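Local coordinates for protein PadR family transcriptional regulator (Listeria monocytogenes, PDB 6ABQ) that probably binds operator DNA through a winged helix-turn-helix domain and regulates transcription in response to a ligand, as a dimeric PadR-family regulator, at residues Y34-T37 / K38-D42; D46-E50 / G51-T55. All blocks are in the same frame, centred on the assembly; numbering follows the deposited sequence. Where two conformers were deposited one is given.

Contact 1 of 2, residues Y34-T37 / K38-D42; sequences YEIT and KYLND
Tyr34 and Lys38 meet one turn apart on the helix 33-42, where the lysine chain folds back over the tyrosine ring. The apolar part of this pair is a CH-pi contact: Lys38 CG stands 4.1 Å from the centroid of the Tyr34 ring, 28° off the ring normal, and so lies over one face. The Tyr34 torsion (chi1 -179°, CG trans to the amide N) swings the ring toward Lys38, whose chain, bent at chi2, chi3 and chi4, passes over it at a slant. The polar ends do not bond directly, since Lys38 NZ is 3.7 Å from Tyr34 OH. A water joins them instead, lying in the ring plane 2.7 Å from Tyr34 OH and accepting a weak bond from Lys38 NZ.

Backbone bonding is regular alpha-helical. The amides of Lys38, Tyr39, Leu40 and Asn41 donate in turn to the carbonyls of Tyr34, Glu35, Ile36 and Thr37; the last, Asn41 N to Thr37 O, measures 2.9 Å.

On the inner side, Ile36 and Leu40 run side by side, with Ile36 CG2 3.9 Å from Leu40 CD1. Both also touch Ile22 of helix 17-27, so this apolar pair faces another helix of the domain. Thr37 and Asn41 form the neighbouring pair, with Thr37 CG2 3.8 Å from Asn41 OD1. Their polar groups bond elsewhere: Thr37 OG1 to the carbonyl of Gly33, and Asn41 ND2 to the carbonyl of Phe45.

The chemistry thus divides the helix: buried Ile36 and Leu40 join it to helix 17-27, Asn41 fastens the loop that follows, and the Tyr34-Lys38 pair, water-bridged at its polar ends, occupies an exposed surface.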
# COMPACT_ATOMS: atom_id res chain seq x y z
N TYR B 34 21.90 0.63 0.96
CA TYR B 34 22.14 -0.64 1.63
C TYR B 34 21.59 -0.63 3.07
O TYR B 34 20.90 -1.58 3.46
CB TYR B 34 23.62 -1.06 1.62
CG TYR B 34 23.85 -2.41 2.29
CD1 TYR B 34 24.10 -2.51 3.68
CD2 TYR B 34 23.79 -3.60 1.55
CE1 TYR B 34 24.29 -3.74 4.29
CE2 TYR B 34 23.99 -4.84 2.16
CZ TYR B 34 24.24 -4.90 3.52
OH TYR B 34 24.43 -6.12 4.11
N GLU B 35 21.89 0.43 3.82
CA GLU B 35 21.43 0.60 5.21
C GLU B 35 19.90 0.74 5.33
O GLU B 35 19.29 0.12 6.21
CB GLU B 35 22.15 1.79 5.86
CG GLU B 35 22.00 1.87 7.38
CD GLU B 35 22.93 2.90 7.99
OE1 GLU B 35 22.66 4.11 7.84
OE2 GLU B 35 23.92 2.49 8.63
N ILE B 36 19.30 1.54 4.46
CA ILE B 36 17.84 1.69 4.38
C ILE B 36 17.14 0.34 4.15
O ILE B 36 16.17 0.04 4.84
CB ILE B 36 17.42 2.71 3.28
CG1 ILE B 36 17.92 4.12 3.62
CG2 ILE B 36 15.90 2.72 3.08
CD1 ILE B 36 18.10 5.04 2.43
N THR B 37 17.66 -0.45 3.20
CA THR B 37 17.12 -1.78 2.88
C THR B 37 17.13 -2.67 4.12
O THR B 37 16.10 -3.27 4.45
CB THR B 37 17.92 -2.49 1.74
OG1 THR B 37 18.07 -1.61 0.63
CG2 THR B 37 17.22 -3.76 1.28
N LYS B 38 18.27 -2.73 4.80
CA LYS B 38 18.44 -3.56 6.00
C LYS B 38 17.54 -3.10 7.15
O LYS B 38 16.97 -3.93 7.86
CB LYS B 38 19.91 -3.63 6.44
CG LYS B 38 20.87 -4.18 5.39
CD LYS B 38 20.93 -5.71 5.35
CE LYS B 38 20.10 -6.28 4.20
NZ LYS B 38 20.97 -6.87 3.14
N TYR B 39 17.40 -1.78 7.30
CA TYR B 39 16.44 -1.18 8.24
C TYR B 39 15.00 -1.68 7.99
O TYR B 39 14.30 -2.05 8.93
CB TYR B 39 16.51 0.36 8.23
CG TYR B 39 15.32 1.02 8.90
CD1 TYR B 39 15.23 1.08 10.31
CD2 TYR B 39 14.27 1.54 8.14
CE1 TYR B 39 14.11 1.66 10.92
CE2 TYR B 39 13.16 2.12 8.75
CZ TYR B 39 13.08 2.18 10.13
OH TYR B 39 11.96 2.76 10.70
N LEU B 40 14.58 -1.67 6.73
CA LEU B 40 13.25 -2.13 6.34
C LEU B 40 13.07 -3.65 6.51
O LEU B 40 12.00 -4.09 6.94
CB LEU B 40 12.89 -1.69 4.91
CG LEU B 40 12.80 -0.17 4.67
CD1 LEU B 40 12.90 0.16 3.19
CD2 LEU B 40 11.53 0.41 5.28
N ASN B 41 14.12 -4.42 6.21
CA ASN B 41 14.10 -5.89 6.40
C ASN B 41 13.97 -6.29 7.86
O ASN B 41 13.18 -7.18 8.19
CB ASN B 41 15.35 -6.55 5.80
CG ASN B 41 15.44 -6.43 4.27
OD1 ASN B 41 16.52 -6.64 3.72
ND2 ASN B 41 14.34 -6.11 3.60
N ASP B 42 14.73 -5.63 8.73
CA ASP B 42 14.73 -5.86 10.18
C ASP B 42 13.43 -5.43 10.84
O ASP B 42 13.03 -6.00 11.85
CB ASP B 42 15.93 -5.18 10.84
CG ASP B 42 17.26 -5.89 10.55
OD1 ASP B 42 17.25 -7.05 10.08
OD2 ASP B 42 18.32 -5.27 10.81
O HOH W 1 23.73 -8.25 2.58

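Contact 2 of 2, residues D46-E50 / G51-T55; sequences DEIVE and GTVYT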
# COMPACT_ATOMS: atom_id res chain seq x y z
N ASP B 46 10.71 -8.16 4.85
CA ASP B 46 11.80 -9.09 4.52
C ASP B 46 12.15 -9.24 3.05
O ASP B 46 13.23 -9.72 2.72
CB ASP B 46 11.46 -10.49 5.05
CG ASP B 46 12.10 -10.78 6.38
OD1 ASP B 46 13.30 -10.44 6.57
OD2 ASP B 46 11.42 -11.37 7.25
N GLU B 47 11.23 -8.89 2.16
CA GLU B 47 11.42 -9.20 0.74
C GLU B 47 11.94 -8.04 -0.11
O GLU B 47 12.38 -8.27 -1.24
CB GLU B 47 10.18 -9.88 0.14
CG GLU B 47 9.99 -11.30 0.67
CD GLU B 47 8.82 -12.04 0.04
OE1 GLU B 47 7.72 -11.45 -0.08
OE2 GLU B 47 9.00 -13.22 -0.33
N ILE B 48 11.92 -6.81 0.44
CA ILE B 48 12.50 -5.63 -0.23
C ILE B 48 14.00 -5.83 -0.43
O ILE B 48 14.73 -6.08 0.53
CB ILE B 48 12.23 -4.31 0.56
CG1 ILE B 48 10.80 -3.85 0.38
CG2 ILE B 48 13.13 -3.17 0.09
CD1 ILE B 48 9.98 -4.00 1.63
N VAL B 49 14.44 -5.71 -1.68
CA VAL B 49 15.85 -5.81 -2.03
C VAL B 49 16.44 -4.41 -2.23
O VAL B 49 15.71 -3.42 -2.44
CB VAL B 49 16.08 -6.76 -3.26
CG1 VAL B 49 15.52 -8.15 -2.98
CG2 VAL B 49 15.50 -6.19 -4.55
N GLU B 50 17.77 -4.35 -2.14
CA GLU B 50 18.57 -3.13 -2.30
C GLU B 50 18.27 -2.40 -3.62
O GLU B 50 18.16 -1.17 -3.65
CB GLU B 50 20.04 -3.54 -2.25
CG GLU B 50 20.97 -2.59 -1.54
CD GLU B 50 22.42 -2.90 -1.82
OE1 GLU B 50 22.83 -4.09 -1.76
OE2 GLU B 50 23.17 -1.95 -2.12
N GLY B 51 18.16 -3.18 -4.70
CA GLY B 51 17.85 -2.67 -6.04
C GLY B 51 16.56 -1.88 -6.11
O GLY B 51 16.52 -0.84 -6.78
N THR B 52 15.52 -2.36 -5.41
CA THR B 52 14.24 -1.63 -5.31
C THR B 52 14.43 -0.29 -4.57
O THR B 52 13.93 0.75 -5.04
CB THR B 52 13.11 -2.48 -4.68
OG1 THR B 52 13.01 -3.73 -5.38
CG2 THR B 52 11.75 -1.77 -4.76
N VAL B 53 15.14 -0.33 -3.44
CA VAL B 53 15.41 0.88 -2.63
C VAL B 53 16.10 1.97 -3.47
O VAL B 53 15.73 3.14 -3.37
CB VAL B 53 16.19 0.55 -1.31
CG1 VAL B 53 16.77 1.80 -0.67
CG2 VAL B 53 15.27 -0.15 -0.31
N TYR B 54 17.05 1.57 -4.32
CA TYR B 54 17.72 2.48 -5.25
C TYR B 54 16.77 3.22 -6.19
O TYR B 54 16.92 4.43 -6.37
CB TYR B 54 18.83 1.76 -6.04
CG TYR B 54 20.04 1.39 -5.20
CD1 TYR B 54 20.61 2.31 -4.30
CD2 TYR B 54 20.63 0.12 -5.31
CE1 TYR B 54 21.72 1.97 -3.53
CE2 TYR B 54 21.75 -0.22 -4.55
CZ TYR B 54 22.28 0.71 -3.67
OH TYR B 54 23.37 0.38 -2.91
N THR B 55 15.79 2.50 -6.75
CA THR B 55 14.76 3.10 -7.63
C THR B 55 13.94 4.17 -6.89
O THR B 55 13.64 5.22 -7.44
CB THR B 55 13.79 2.06 -8.26
OG1 THR B 55 12.84 1.61 -7.29
CG2 THR B 55 14.52 0.86 -8.86
O HOH W 2 11.93 -5.57 -3.77
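Val49 O accepts the amides of both Thr52 and Val53, the extended backbone at Val49 giving way to helical angles from Glu50 onward. Of the two bonds, Val53 N to Val49 O is 3.3 Å long with an N-H...O angle of 163°, whereas the one from Thr52 N is weak, bent to 122°. Tyr54 N then donates to Glu50 O at 3.0 Å, continuing the turn.

Val49 occupies the N-cap position, though its side chain has no acceptor to cap the first amides; a water links its own amide to Thr52 OG1. That water accepts from Val49 N and is 2.7 Å from Thr52 OG1, while Val49 CG2 lies 3.6 Å from the same hydroxyl oxygen. Helix 50-62 follows helix 33-42 across this loop, the pairing of a helix-turn-helix; in the winged helix-turn-helix of PadR regulators the second of the two is the recognition helix, so its first turn probably lies close to DNA.

Glu50 and Tyr54 run alongside each other, and Glu50 also touches Tyr34 and Thr37 of helix 33-42. The carboxylate accepts from the phenol, Tyr54 OH to Glu50 OE2 at 2.5 Å, a very short value whose exact length is doubtful, with the carboxylate and ring planes 58° apart. Beyond CG the glutamate chain is extended, which carries OE2 out as far as the phenol. In the conformer given for Ile48, one of two, its CG2 lies 3.7 Å from Val53 CG2 and the side chains cross at about a right angle, so this contact is less certain; Val53 also packs on Ile36 and Thr37 of helix 33-42.

From the N terminus, the chain first forms contact 1, wholly within helix 33-42, then passes through a short loop into contact 2, where residues 46-49 lead into helix 50-62. The two are in series: neither encloses nor crosses the other, and neither closes a loop, since the segments of each are contiguous. Their centres lie about 9 Å apart. They meet at several places, among them Asn41 ND2, which probably bonds to Ile48 O at 3.1 Å, spanning the loop between the helices, and Thr37 OG1, which packs 3.3 Å from Val53 CG2 and equally close to Glu50 CA. Together they join the two consecutive helices of the helix-turn-helix.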